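Local structure of HAD hydrolase, family IA, variant 3 (6W04) at residues F6-T11 / Y123-W128; T109-D112 / V118-Q121; K133-D138 / S154-V159. The protein probably acts as a magnesium-dependent hydrolase of the haloacid dehalogenase (HAD) superfamily, although its substrate is not established. One frame throughout, in Å; residues are numbered along the deposited sequence. Where two conformers were deposited one is given.

Contact 1: F6-T11 / Y123-W128; sequences FDFNGT and YHLEEW. With MG (magnesium ion), chain B.
The magnesium-binding loop after strand 3-7, the position of HAD motif I, is backed here by F8, whose ring reaches out to Y123 and L125 at the end of helix 113-123 and in the turn beyond it. The contact is small, buried and wholly apolar. F8 has its CG anti to the backbone N (chi1 -166°), which sends the ring away from the metal while D7 and N9 on either side of it bind the metal. At its far end F8 CZ lies 3.9 Å from Y123 CD2, an atom that sits beyond the edge of the phenylalanine ring and in its plane. The neighbouring corner, F8 CE1, meets the methyl L125 CD1 at 4.2 Å, so two adjacent ring carbons each have their own partner. Y123 is tied down at its other end by a hydrogen bond from OH to the carbonyl of I85.

On the metal side, D7 OD2 binds magnesium at 2.1 Å and the carbonyl oxygen N9 O does so at the same 2.1 Å. Two waters, D169 and O1 of an ethanediol, probably from the crystallisation liquor, complete six ligands. The second carboxylate oxygen, D7 OD1, forms a salt bridge with K144, which would help to hold the carboxylate in position. The loop is closed by a backbone bond from T11 N to F8 O (3.1 Å). Around the contact, the F8 ring stacks on F119 of helix 113-123 and touches I107 and T109 of strand 105-112, while L125 packs on I107 and I120, bridging that strand and helix.

Contact 2: T109-D112 / V118-Q121; sequences TSSD and VFIQ. With EDO (1,2-ethanediol), chain C.
T109 OG1 is approached from several directions: it accepts the backbone N-H of S111, has a weak hydrogen bond with N9 OD1, and lies near the edge of the F119 ring. The bond from S111 N to T109 OG1 is 3.0 Å long and nearly straight (166°). It makes an ST turn where strand 105-112 turns a corner, the place of HAD motif II. The T109 side chain turns OG1 anti to its own backbone nitrogen (chi1 174°), ready for that N-H.

F119, in the second half of helix 113-123, has its CG anti to the carbonyl carbon (chi1 -58°) and points its outer edge at the turn. S111 OG lies close to the ring plane, 3.5 Å from F119 CE2 and 3.6 Å from F119 CZ, straddling that edge. T109 OG1 is also near the plane but farther off, 4.4 Å from F119 CE2. The C-H edge of F119 thus faces S111 OG, an approach that is probably mildly favourable electrostatically. S111 OG has its stronger partner in N9 OD1, through a hydrogen bond that joins the turn to the metal-binding loop; with the bond from N9 ND2 to D15 it holds the amide at both ends.

Strand 105-112 and helix 113-123 are the first two elements of a beta-alpha-beta unit completed by strand 135-137. Unlike buried S111, S110 is exposed, and its OG bonds weakly to a sulfate that, like the ethanediol, probably comes from the crystallisation liquor. The same S110 OG hydrogen-bonds ethanediol O2 at 2.9 Å, and the ethanediol also bonds K144 NZ.

Contact 3: K133-D138 / S154-V159; sequences KIIFND and SKKLGV
K156 swings its CG anti to the backbone N (chi1 -159°) and then bends at its second torsion (chi2 70°), which lays the aliphatic part of the chain against K133. K133 takes a different course: its CG stands beside its own backbone N (chi1 -60°), and from there the chain runs fully extended along the end of helix 148-157. The two lysines meet through their stems and cross at a slant. K156 CG lies 3.8 Å from K133 CA and 3.9 Å from K133 CB, and farther along K156 CE comes within 4.2 Å of K133 CA. The ammonium groups then diverge, K133 NZ and K156 NZ ending 8.3 Å apart, so the contact gains hydrocarbon packing while the like charges are kept separate.

Beyond this crossing the extended chain of K133 reaches the next helical residue, its CD resting 3.8 Å from the methyl L157 CD2. L157 starts off to one side, yet its branched end approaches K133; it also packs on A3 and L5 of strand 3-7 and on T106 of strand 105-112. Strand 135-137 is an outermost strand of the parallel Rossmann-like sheet of the HAD core. Helix 148-157 follows it and leads, past strands 105-112 and 3-7, to strand 164-168.

On the more buried side, I135 extends CD1 to K156 CB (4.2 Å), and packs further on A153 and I149, one and two turns back in the helix. The helix itself ends in a Schellman motif at G158, whose phi is positive: V159 N bonds to S154 O at 3.1 Å, and a weaker bond joins G158 N to K155 O.

How the contacts relate
Contacts 1 and 2 are buried and touch one another, whereas contact 3 is partly exposed at the margin of the same parallel sheet. The first two share helix 113-123: its end and the following turn meet the metal-binding loop in contact 1, and its middle meets the turn ending strand 105-112 in contact 2. Aromatic carbons serve both, facing apolar groups in one, hydroxyls in the other. Contact 3 relies on lysine stems and branched aliphatic chains, with the two ammonium groups diverging, about 14 Å between centres from either of the others. Sheet pairing connects it to contact 2, through probable backbone hydrogen bonds from T109 N to I135 O and N137 N to S111 O.

Contact 1: F6-T11 / Y123-W128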
ATOM      1  N   PHE A   6       4.261  -2.233  -7.371  1.00 30.09           N
ATOM      2  CA  PHE A   6       3.140  -1.423  -6.892  1.00 34.52           C
ATOM      3  C   PHE A   6       2.779  -1.750  -5.443  1.00 30.78           C
ATOM      4  O   PHE A   6       2.444  -2.900  -5.121  1.00 29.35           O
ATOM      5  CB  PHE A   6       1.875  -1.649  -7.721  1.00 33.01           C
ATOM      6  CG  PHE A   6       1.988  -1.275  -9.183  1.00 28.40           C
ATOM      7  CD1 PHE A   6       1.617  -0.009  -9.611  1.00 31.92           C
ATOM      8  CD2 PHE A   6       2.351  -2.224 -10.127  1.00 33.67           C
ATOM      9  CE1 PHE A   6       1.661   0.333 -10.971  1.00 34.85           C
ATOM     10  CE2 PHE A   6       2.422  -1.889 -11.488  1.00 39.32           C
ATOM     11  CZ  PHE A   6       2.067  -0.621 -11.903  1.00 37.25           C
ATOM     12  N   ASP A   7       2.743  -0.723  -4.600  1.00 27.57           N
ATOM     13  CA  ASP A   7       1.984  -0.825  -3.353  1.00 29.04           C
ATOM     14  C   ASP A   7       0.506  -0.919  -3.688  1.00 32.35           C
ATOM     15  O   ASP A   7       0.078  -0.503  -4.765  1.00 30.73           O
ATOM     16  CB  ASP A   7       2.240   0.398  -2.482  1.00 24.95           C
ATOM     17  CG  ASP A   7       1.480   0.367  -1.180  1.00 35.70           C
ATOM     18  OD1 ASP A   7       1.504  -0.678  -0.494  1.00 31.60           O
ATOM     19  OD2 ASP A   7       0.883   1.406  -0.832  1.00 34.18           O
ATOM     20  N   PHE A   8      -0.301  -1.455  -2.772  1.00 28.02           N
ATOM     21  CA  PHE A   8      -1.716  -1.614  -3.089  1.00 27.79           C
ATOM     22  C   PHE A   8      -2.591  -0.593  -2.368  1.00 29.84           C
ATOM     23  O   PHE A   8      -3.139   0.304  -3.021  1.00 28.61           O
ATOM     24  CB  PHE A   8      -2.179  -3.042  -2.836  1.00 28.38           C
ATOM     25  CG  PHE A   8      -3.515  -3.328  -3.460  1.00 29.55           C
ATOM     26  CD1 PHE A   8      -3.603  -3.657  -4.806  1.00 30.40           C
ATOM     27  CD2 PHE A   8      -4.680  -3.170  -2.729  1.00 30.51           C
ATOM     28  CE1 PHE A   8      -4.831  -3.876  -5.406  1.00 31.88           C
ATOM     29  CE2 PHE A   8      -5.912  -3.402  -3.315  1.00 33.64           C
ATOM     30  CZ  PHE A   8      -5.983  -3.749  -4.654  1.00 31.30           C
ATOM     31  N   ASN A   9      -2.730  -0.682  -1.038  1.00 29.57           N
ATOM     32  CA  ASN A   9      -3.611   0.223  -0.300  1.00 27.50           C
ATOM     33  C   ASN A   9      -3.114   1.661  -0.379  1.00 28.73           C
ATOM     34  O   ASN A   9      -1.967   1.954  -0.041  1.00 29.86           O
ATOM     35  CB  ASN A   9      -3.686  -0.214   1.162  1.00 29.11           C
ATOM     36  CG  ASN A   9      -4.139  -1.647   1.299  1.00 40.31           C
ATOM     37  OD1 ASN A   9      -3.336  -2.561   1.525  1.00 39.40           O
ATOM     38  ND2 ASN A   9      -5.432  -1.861   1.113  1.00 35.80           N
ATOM     39  N   GLY A  10      -3.994   2.564  -0.802  1.00 31.24           N
ATOM     40  CA  GLY A  10      -3.648   3.970  -0.924  1.00 30.89           C
ATOM     41  C   GLY A  10      -2.913   4.311  -2.199  1.00 35.61           C
ATOM     42  O   GLY A  10      -2.749   5.491  -2.502  1.00 32.47           O
ATOM     43  N   THR A  11      -2.503   3.308  -2.965  1.00 33.98           N
ATOM     44  CA  THR A  11      -1.746   3.489  -4.195  1.00 33.52           C
ATOM     45  C   THR A  11      -2.531   2.985  -5.400  1.00 31.72           C
ATOM     46  O   THR A  11      -2.816   3.767  -6.315  1.00 31.85           O
ATOM     47  CB  THR A  11      -0.388   2.759  -4.060  1.00 31.33           C
ATOM     48  OG1 THR A  11       0.411   3.402  -3.051  1.00 29.67           O
ATOM     49  CG2 THR A  11       0.377   2.752  -5.385  1.00 28.85           C
ATOM     50  N   TYR A 123     -11.017  -7.263  -7.583  1.00 25.55           N
ATOM     51  CA  TYR A 123     -10.407  -6.544  -8.687  1.00 32.11           C
ATOM     52  C   TYR A 123      -9.918  -7.442  -9.817  1.00 35.49           C
ATOM     53  O   TYR A 123      -9.343  -6.927 -10.781  1.00 33.48           O
ATOM     54  CB  TYR A 123      -9.266  -5.663  -8.153  1.00 24.22           C
ATOM     55  CG  TYR A 123      -9.819  -4.620  -7.200  1.00 28.19           C
ATOM     56  CD1 TYR A 123     -10.624  -3.594  -7.677  1.00 32.49           C
ATOM     57  CD2 TYR A 123      -9.590  -4.692  -5.822  1.00 27.03           C
ATOM     58  CE1 TYR A 123     -11.178  -2.634  -6.808  1.00 27.67           C
ATOM     59  CE2 TYR A 123     -10.159  -3.748  -4.950  1.00 28.06           C
ATOM     60  CZ  TYR A 123     -10.947  -2.724  -5.454  1.00 26.78           C
ATOM     61  OH  TYR A 123     -11.499  -1.754  -4.632  1.00 30.43           O
ATOM     62  N   HIS A 124     -10.160  -8.752  -9.750  1.00 29.46           N
ATOM     63  CA  HIS A 124      -9.781  -9.665 -10.845  1.00 28.78           C
ATOM     64  C   HIS A 124      -8.291  -9.569 -11.144  1.00 27.62           C
ATOM     65  O   HIS A 124      -7.864  -9.579 -12.298  1.00 32.68           O
ATOM     66  CB  HIS A 124     -10.603  -9.387 -12.104  1.00 34.60           C
ATOM     67  CG  HIS A 124     -12.058  -9.196 -11.824  1.00 49.41           C
ATOM     68  ND1 HIS A 124     -12.832 -10.177 -11.243  1.00 50.90           N
ATOM     69  CD2 HIS A 124     -12.872  -8.131 -12.013  1.00 54.85           C
ATOM     70  CE1 HIS A 124     -14.070  -9.731 -11.110  1.00 53.85           C
ATOM     71  NE2 HIS A 124     -14.120  -8.493 -11.568  1.00 53.75           N
ATOM     72  N   LEU A 125      -7.493  -9.483 -10.082  1.00 26.26           N
ATOM     73  CA  LEU A 125      -6.070  -9.213 -10.232  1.00 33.94           C
ATOM     74  C   LEU A 125      -5.343 -10.268 -11.050  1.00 28.27           C
ATOM     75  O   LEU A 125      -4.303  -9.962 -11.641  1.00 41.01           O
ATOM     76  CB  LEU A 125      -5.430  -9.067  -8.858  1.00 25.72           C
ATOM     77  CG  LEU A 125      -5.798  -7.800  -8.087  1.00 27.36           C
ATOM     78  CD1 LEU A 125      -5.014  -7.809  -6.771  1.00 27.73           C
ATOM     79  CD2 LEU A 125      -5.515  -6.504  -8.903  1.00 33.50           C
ATOM     80  N   GLU A 126      -5.865 -11.494 -11.122  1.00 27.99           N
ATOM     81  CA  GLU A 126      -5.230 -12.502 -11.963  1.00 33.17           C
ATOM     82  C   GLU A 126      -5.242 -12.117 -13.445  1.00 40.93           C
ATOM     83  O   GLU A 126      -4.533 -12.747 -14.237  1.00 33.29           O
ATOM     84  CB  GLU A 126      -5.918 -13.858 -11.757  1.00 37.33           C
ATOM     85  CG  GLU A 126      -7.254 -14.011 -12.472  1.00 47.21           C
ATOM     86  CD  GLU A 126      -8.451 -13.352 -11.765  1.00 55.46           C
ATOM     87  OE1 GLU A 126      -8.287 -12.785 -10.655  1.00 39.00           O
ATOM     88  OE2 GLU A 126      -9.571 -13.416 -12.335  1.00 60.14           O
ATOM     89  N   GLU A 127      -6.022 -11.105 -13.841  1.00 31.77           N
ATOM     90  CA  GLU A 127      -5.972 -10.651 -15.234  1.00 36.58           C
ATOM     91  C   GLU A 127      -4.584 -10.119 -15.592  1.00 36.46           C
ATOM     92  O   GLU A 127      -4.140 -10.271 -16.733  1.00 39.35           O
ATOM     93  CB  GLU A 127      -7.022  -9.561 -15.475  1.00 40.33           C
ATOM     94  CG  GLU A 127      -8.419 -10.041 -15.785  1.00 56.91           C
ATOM     95  CD  GLU A 127      -8.584 -10.439 -17.245  1.00 68.88           C
ATOM     96  OE1 GLU A 127      -7.598 -10.363 -18.004  1.00 79.36           O
ATOM     97  OE2 GLU A 127      -9.705 -10.823 -17.631  1.00 82.05           O
ATOM     98  N   TRP A 128      -3.885  -9.501 -14.624  1.00 34.97           N
ATOM     99  CA  TRP A 128      -2.612  -8.834 -14.888  1.00 44.02           C
ATOM    100  C   TRP A 128      -1.456  -9.337 -14.050  1.00 43.89           C
ATOM    101  O   TRP A 128      -0.303  -9.081 -14.422  1.00 42.32           O
ATOM    102  CB  TRP A 128      -2.733  -7.318 -14.663  1.00 38.88           C
ATOM    103  CG  TRP A 128      -3.945  -6.736 -15.302  1.00 40.78           C
ATOM    104  CD1 TRP A 128      -4.088  -6.362 -16.604  1.00 45.90           C
ATOM    105  CD2 TRP A 128      -5.190  -6.466 -14.664  1.00 36.80           C
ATOM    106  NE1 TRP A 128      -5.353  -5.869 -16.817  1.00 43.80           N
ATOM    107  CE2 TRP A 128      -6.051  -5.924 -15.642  1.00 39.38           C
ATOM    108  CE3 TRP A 128      -5.661  -6.623 -13.357  1.00 37.68           C
ATOM    109  CZ2 TRP A 128      -7.358  -5.539 -15.356  1.00 42.06           C
ATOM    110  CZ3 TRP A 128      -6.961  -6.244 -13.072  1.00 39.90           C
ATOM    111  CH2 TRP A 128      -7.798  -5.711 -14.072  1.00 33.76           C
TER
HETATM  112 MG    MG B 301      -0.055   2.172   0.831  1.00 28.64          MG
HETATM  113  O   HOH W   1       1.932   2.243   1.605  1.00 29.29           O
HETATM  114  O   HOH W   2      -1.199   3.265   2.366  1.00 30.53           O

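Contact 2: T109-D112 / V118-Q121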
ATOM      1  N   THR A 109       2.170  -5.545  -0.636  1.00 33.48           N
ATOM      2  CA  THR A 109       1.261  -4.877   0.273  1.00 32.48           C
ATOM      3  C   THR A 109       1.577  -5.308   1.693  1.00 37.66           C
ATOM      4  O   THR A 109       2.041  -6.426   1.927  1.00 34.53           O
ATOM      5  CB  THR A 109      -0.212  -5.181  -0.092  1.00 31.60           C
ATOM      6  OG1 THR A 109      -1.092  -4.640   0.901  1.00 34.15           O
ATOM      7  CG2 THR A 109      -0.457  -6.668  -0.206  1.00 31.98           C
ATOM      8  N   SER A 110       1.326  -4.403   2.640  1.00 31.68           N
ATOM      9  CA  SER A 110       1.378  -4.744   4.056  1.00 32.22           C
ATOM     10  C   SER A 110       0.171  -5.549   4.499  1.00 30.10           C
ATOM     11  O   SER A 110       0.156  -6.032   5.635  1.00 32.92           O
ATOM     12  CB  SER A 110       1.444  -3.490   4.927  1.00 38.32           C
ATOM     13  OG  SER A 110       2.556  -2.675   4.623  1.00 56.28           O
ATOM     14  N   SER A 111      -0.847  -5.672   3.654  1.00 29.72           N
ATOM     15  CA  SER A 111      -2.066  -6.371   4.043  1.00 31.20           C
ATOM     16  C   SER A 111      -1.782  -7.845   4.306  1.00 28.49           C
ATOM     17  O   SER A 111      -0.919  -8.448   3.664  1.00 29.88           O
ATOM     18  CB  SER A 111      -3.128  -6.244   2.939  1.00 29.44           C
ATOM     19  OG  SER A 111      -3.601  -4.898   2.823  1.00 40.85           O
ATOM     20  N   ASP A 112      -2.518  -8.424   5.259  1.00 28.03           N
ATOM     21  CA  ASP A 112      -2.493  -9.867   5.477  0.58 30.73           C
ATOM     22  C   ASP A 112      -3.242 -10.591   4.358  1.00 30.07           C
ATOM     23  O   ASP A 112      -3.893  -9.981   3.514  1.00 25.89           O
ATOM     24  CB  ASP A 112      -3.097 -10.228   6.840  0.58 33.44           C
ATOM     25  CG  ASP A 112      -4.606  -9.928   6.962  0.58 41.54           C
ATOM     26  OD1 ASP A 112      -5.303  -9.492   6.007  0.58 36.07           O
ATOM     27  OD2 ASP A 112      -5.114 -10.141   8.084  0.58 48.15           O
ATOM     28  N   VAL A 118      -9.579 -10.675  -0.703  1.00 27.30           N
ATOM     29  CA  VAL A 118     -10.645  -9.790  -1.166  1.00 24.63           C
ATOM     30  C   VAL A 118     -10.172  -8.968  -2.362  1.00 23.07           C
ATOM     31  O   VAL A 118     -10.903  -8.819  -3.354  1.00 28.35           O
ATOM     32  CB  VAL A 118     -11.133  -8.908   0.005  1.00 26.35           C
ATOM     33  CG1 VAL A 118     -11.983  -7.742  -0.488  1.00 23.66           C
ATOM     34  CG2 VAL A 118     -11.954  -9.766   0.956  1.00 24.99           C
ATOM     35  N   PHE A 119      -8.938  -8.437  -2.297  1.00 25.57           N
ATOM     36  CA  PHE A 119      -8.390  -7.652  -3.405  1.00 29.44           C
ATOM     37  C   PHE A 119      -8.415  -8.440  -4.709  1.00 28.81           C
ATOM     38  O   PHE A 119      -8.859  -7.926  -5.744  1.00 28.87           O
ATOM     39  CB  PHE A 119      -6.947  -7.219  -3.120  1.00 25.80           C
ATOM     40  CG  PHE A 119      -6.764  -6.417  -1.872  1.00 30.85           C
ATOM     41  CD1 PHE A 119      -7.810  -5.714  -1.297  1.00 23.27           C
ATOM     42  CD2 PHE A 119      -5.500  -6.341  -1.288  1.00 25.77           C
ATOM     43  CE1 PHE A 119      -7.594  -4.981  -0.129  1.00 26.67           C
ATOM     44  CE2 PHE A 119      -5.282  -5.611  -0.140  1.00 30.82           C
ATOM     45  CZ  PHE A 119      -6.326  -4.924   0.441  1.00 28.61           C
ATOM     46  N   ILE A 120      -7.905  -9.680  -4.681  1.00 28.59           N
ATOM     47  CA  ILE A 120      -7.873 -10.522  -5.879  1.00 28.04           C
ATOM     48  C   ILE A 120      -9.284 -10.789  -6.374  1.00 32.72           C
ATOM     49  O   ILE A 120      -9.579 -10.669  -7.566  1.00 29.32           O
ATOM     50  CB  ILE A 120      -7.128 -11.842  -5.594  1.00 30.57           C
ATOM     51  CG1 ILE A 120      -5.660 -11.550  -5.253  1.00 31.81           C
ATOM     52  CG2 ILE A 120      -7.252 -12.806  -6.778  1.00 31.97           C
ATOM     53  CD1 ILE A 120      -4.919 -12.737  -4.617  1.00 36.49           C
ATOM     54  N   GLN A 121     -10.176 -11.169  -5.458  1.00 30.23           N
ATOM     55  CA  GLN A 121     -11.557 -11.460  -5.806  1.00 31.11           C
ATOM     56  C   GLN A 121     -12.239 -10.245  -6.436  1.00 33.11           C
ATOM     57  O   GLN A 121     -12.842 -10.336  -7.513  1.00 30.86           O
ATOM     58  CB  GLN A 121     -12.288 -11.901  -4.533  1.00 32.11           C
ATOM     59  CG  GLN A 121     -13.333 -12.976  -4.656  1.00 54.48           C
ATOM     60  CD  GLN A 121     -13.626 -13.644  -3.299  1.00 62.92           C
ATOM     61  OE1 GLN A 121     -14.241 -14.708  -3.248  1.00 70.25           O
ATOM     62  NE2 GLN A 121     -13.174 -13.016  -2.198  1.00 50.98           N
TER
HETATM   63  C1  EDO C 302      -0.757   0.379   3.225  1.00 53.61           C
HETATM   64  O1  EDO C 302      -0.276   0.432   1.888  1.00 34.61           O
HETATM   65  C2  EDO C 302       0.093  -0.680   3.836  1.00 50.47           C
HETATM   66  O2  EDO C 302       1.357  -0.514   3.199  1.00 51.02           O

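Contact 3: K133-D138 / S154-V159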
ATOM      1  N   LYS A 133       3.236 -14.339  -7.273  1.00 32.07           N
ATOM      2  CA  LYS A 133       4.273 -13.311  -7.148  1.00 35.29           C
ATOM      3  C   LYS A 133       3.786 -12.040  -6.459  1.00 37.53           C
ATOM      4  O   LYS A 133       4.549 -11.074  -6.369  1.00 43.26           O
ATOM      5  CB  LYS A 133       4.844 -12.954  -8.528  1.00 32.42           C
ATOM      6  CG  LYS A 133       5.489 -14.153  -9.262  1.00 35.77           C
ATOM      7  CD  LYS A 133       6.070 -13.748 -10.606  1.00 42.22           C
ATOM      8  CE  LYS A 133       6.754 -14.934 -11.280  1.00 52.66           C
ATOM      9  NZ  LYS A 133       7.216 -14.615 -12.665  1.00 65.34           N
ATOM     10  N   ILE A 134       2.538 -12.003  -5.999  1.00 32.10           N
ATOM     11  CA  ILE A 134       2.069 -10.889  -5.180  1.00 29.20           C
ATOM     12  C   ILE A 134       2.673 -11.043  -3.790  1.00 33.14           C
ATOM     13  O   ILE A 134       2.558 -12.101  -3.162  1.00 37.16           O
ATOM     14  CB  ILE A 134       0.534 -10.854  -5.122  1.00 27.20           C
ATOM     15  CG1 ILE A 134      -0.072 -10.518  -6.496  1.00 31.48           C
ATOM     16  CG2 ILE A 134       0.047  -9.878  -4.045  1.00 30.43           C
ATOM     17  CD1 ILE A 134      -1.581 -10.624  -6.545  1.00 28.72           C
ATOM     18  N   ILE A 135       3.362 -10.010  -3.317  1.00 33.09           N
ATOM     19  CA  ILE A 135       3.999 -10.050  -2.006  1.00 29.67           C
ATOM     20  C   ILE A 135       3.045  -9.432  -1.004  1.00 32.28           C
ATOM     21  O   ILE A 135       2.588  -8.297  -1.188  1.00 32.67           O
ATOM     22  CB  ILE A 135       5.353  -9.315  -1.997  1.00 36.28           C
ATOM     23  CG1 ILE A 135       6.270  -9.856  -3.105  1.00 39.85           C
ATOM     24  CG2 ILE A 135       6.015  -9.444  -0.613  1.00 30.08           C
ATOM     25  CD1 ILE A 135       6.377 -11.364  -3.132  1.00 41.43           C
ATOM     26  N   PHE A 136       2.747 -10.175   0.057  1.00 34.76           N
ATOM     27  CA  PHE A 136       1.878  -9.687   1.116  1.00 35.26           C
ATOM     28  C   PHE A 136       2.469 -10.074   2.468  1.00 37.42           C
ATOM     29  O   PHE A 136       3.429 -10.843   2.555  1.00 32.01           O
ATOM     30  CB  PHE A 136       0.452 -10.231   0.960  1.00 25.50           C
ATOM     31  CG  PHE A 136       0.355 -11.712   1.075  1.00 27.71           C
ATOM     32  CD1 PHE A 136       0.105 -12.310   2.300  1.00 28.52           C
ATOM     33  CD2 PHE A 136       0.507 -12.525  -0.054  1.00 27.12           C
ATOM     34  CE1 PHE A 136       0.012 -13.685   2.417  1.00 30.55           C
ATOM     35  CE2 PHE A 136       0.412 -13.917   0.052  1.00 34.02           C
ATOM     36  CZ  PHE A 136       0.170 -14.506   1.281  1.00 33.43           C
ATOM     37  N   ASN A 137       1.876  -9.543   3.534  1.00 30.25           N
ATOM     38  CA  ASN A 137       2.341  -9.850   4.882  1.00 30.04           C
ATOM     39  C   ASN A 137       1.962 -11.276   5.254  1.00 32.25           C
ATOM     40  O   ASN A 137       0.851 -11.545   5.722  1.00 37.72           O
ATOM     41  CB  ASN A 137       1.774  -8.871   5.902  1.00 38.54           C
ATOM     42  CG  ASN A 137       2.221  -9.206   7.305  1.00 48.93           C
ATOM     43  OD1 ASN A 137       3.208  -9.924   7.488  1.00 42.53           O
ATOM     44  ND2 ASN A 137       1.479  -8.730   8.304  1.00 55.45           N
ATOM     45  N   ASP A 138       2.899 -12.197   5.076  1.00 36.92           N
ATOM     46  CA  ASP A 138       2.744 -13.558   5.568  1.00 41.99           C
ATOM     47  C   ASP A 138       3.607 -13.811   6.786  1.00 45.96           C
ATOM     48  O   ASP A 138       3.921 -14.967   7.082  1.00 46.66           O
ATOM     49  CB  ASP A 138       3.078 -14.569   4.474  1.00 41.21           C
ATOM     50  CG  ASP A 138       4.522 -14.471   4.003  1.00 49.98           C
ATOM     51  OD1 ASP A 138       5.273 -13.592   4.500  1.00 44.92           O
ATOM     52  OD2 ASP A 138       4.905 -15.289   3.133  1.00 56.74           O
ATOM     53  N   SER A 154      11.395  -7.806  -5.599  1.00 38.39           N
ATOM     54  CA  SER A 154      12.343  -7.805  -6.708  1.00 41.32           C
ATOM     55  C   SER A 154      12.937  -9.193  -6.918  1.00 45.03           C
ATOM     56  O   SER A 154      13.110  -9.633  -8.062  1.00 51.39           O
ATOM     57  CB  SER A 154      13.441  -6.763  -6.473  1.00 45.14           C
ATOM     58  OG  SER A 154      14.107  -6.990  -5.253  1.00 48.08           O
ATOM     59  N   LYS A 155      13.238  -9.901  -5.827  1.00 42.83           N
ATOM     60  CA  LYS A 155      13.764 -11.256  -5.952  1.00 52.39           C
ATOM     61  C   LYS A 155      12.733 -12.191  -6.574  1.00 51.49           C
ATOM     62  O   LYS A 155      13.089 -13.089  -7.346  1.00 52.11           O
ATOM     63  CB  LYS A 155      14.211 -11.776  -4.585  1.00 52.49           C
ATOM     64  CG  LYS A 155      14.673 -13.231  -4.579  1.00 62.93           C
ATOM     65  CD  LYS A 155      15.231 -13.613  -3.214  1.00 74.29           C
ATOM     66  CE  LYS A 155      15.309 -15.115  -3.019  1.00 81.50           C
ATOM     67  NZ  LYS A 155      15.759 -15.442  -1.634  1.00 84.75           N
ATOM     68  N   LYS A 156      11.450 -11.991  -6.257  1.00 44.12           N
ATOM     69  CA  LYS A 156      10.399 -12.806  -6.862  1.00 47.74           C
ATOM     70  C   LYS A 156      10.335 -12.593  -8.371  1.00 48.38           C
ATOM     71  O   LYS A 156      10.102 -13.537  -9.129  1.00 48.27           O
ATOM     72  CB  LYS A 156       9.048 -12.488  -6.215  1.00 44.10           C
ATOM     73  CG  LYS A 156       8.000 -13.571  -6.364  1.00 48.15           C
ATOM     74  CD  LYS A 156       8.342 -14.802  -5.547  1.00 55.15           C
ATOM     75  CE  LYS A 156       7.218 -15.814  -5.567  1.00 54.90           C
ATOM     76  NZ  LYS A 156       7.556 -17.005  -4.758  1.00 63.25           N
ATOM     77  N   LEU A 157      10.553 -11.362  -8.830  1.00 47.92           N
ATOM     78  CA  LEU A 157      10.546 -11.102 -10.264  1.00 48.50           C
ATOM     79  C   LEU A 157      11.893 -11.383 -10.917  1.00 57.63           C
ATOM     80  O   LEU A 157      11.995 -11.301 -12.147  1.00 55.96           O
ATOM     81  CB  LEU A 157      10.125  -9.658 -10.533  1.00 43.58           C
ATOM     82  CG  LEU A 157       8.688  -9.309 -10.141  1.00 43.32           C
ATOM     83  CD1 LEU A 157       8.362  -7.871 -10.538  1.00 39.30           C
ATOM     84  CD2 LEU A 157       7.720 -10.289 -10.789  1.00 43.21           C
ATOM     85  N   GLY A 158      12.914 -11.725 -10.135  1.00 60.15           N
ATOM     86  CA  GLY A 158      14.214 -12.051 -10.692  1.00 59.74           C
ATOM     87  C   GLY A 158      14.972 -10.861 -11.234  1.00 62.51           C
ATOM     88  O   GLY A 158      15.748 -11.013 -12.181  1.00 60.89           O
ATOM     89  N   VAL A 159      14.776  -9.682 -10.644  1.00 53.42           N
ATOM     90  CA  VAL A 159      15.335  -8.431 -11.137  1.00 56.64           C
ATOM     91  C   VAL A 159      16.169  -7.791 -10.030  1.00 54.09           C
ATOM     92  O   VAL A 159      16.094  -8.172  -8.865  1.00 57.19           O
ATOM     93  CB  VAL A 159      14.241  -7.457 -11.620  1.00 51.52           C
ATOM     94  CG1 VAL A 159      13.452  -8.065 -12.784  1.00 50.11           C
ATOM     95  CG2 VAL A 159      13.306  -7.086 -10.453  1.00 54.18           C
TER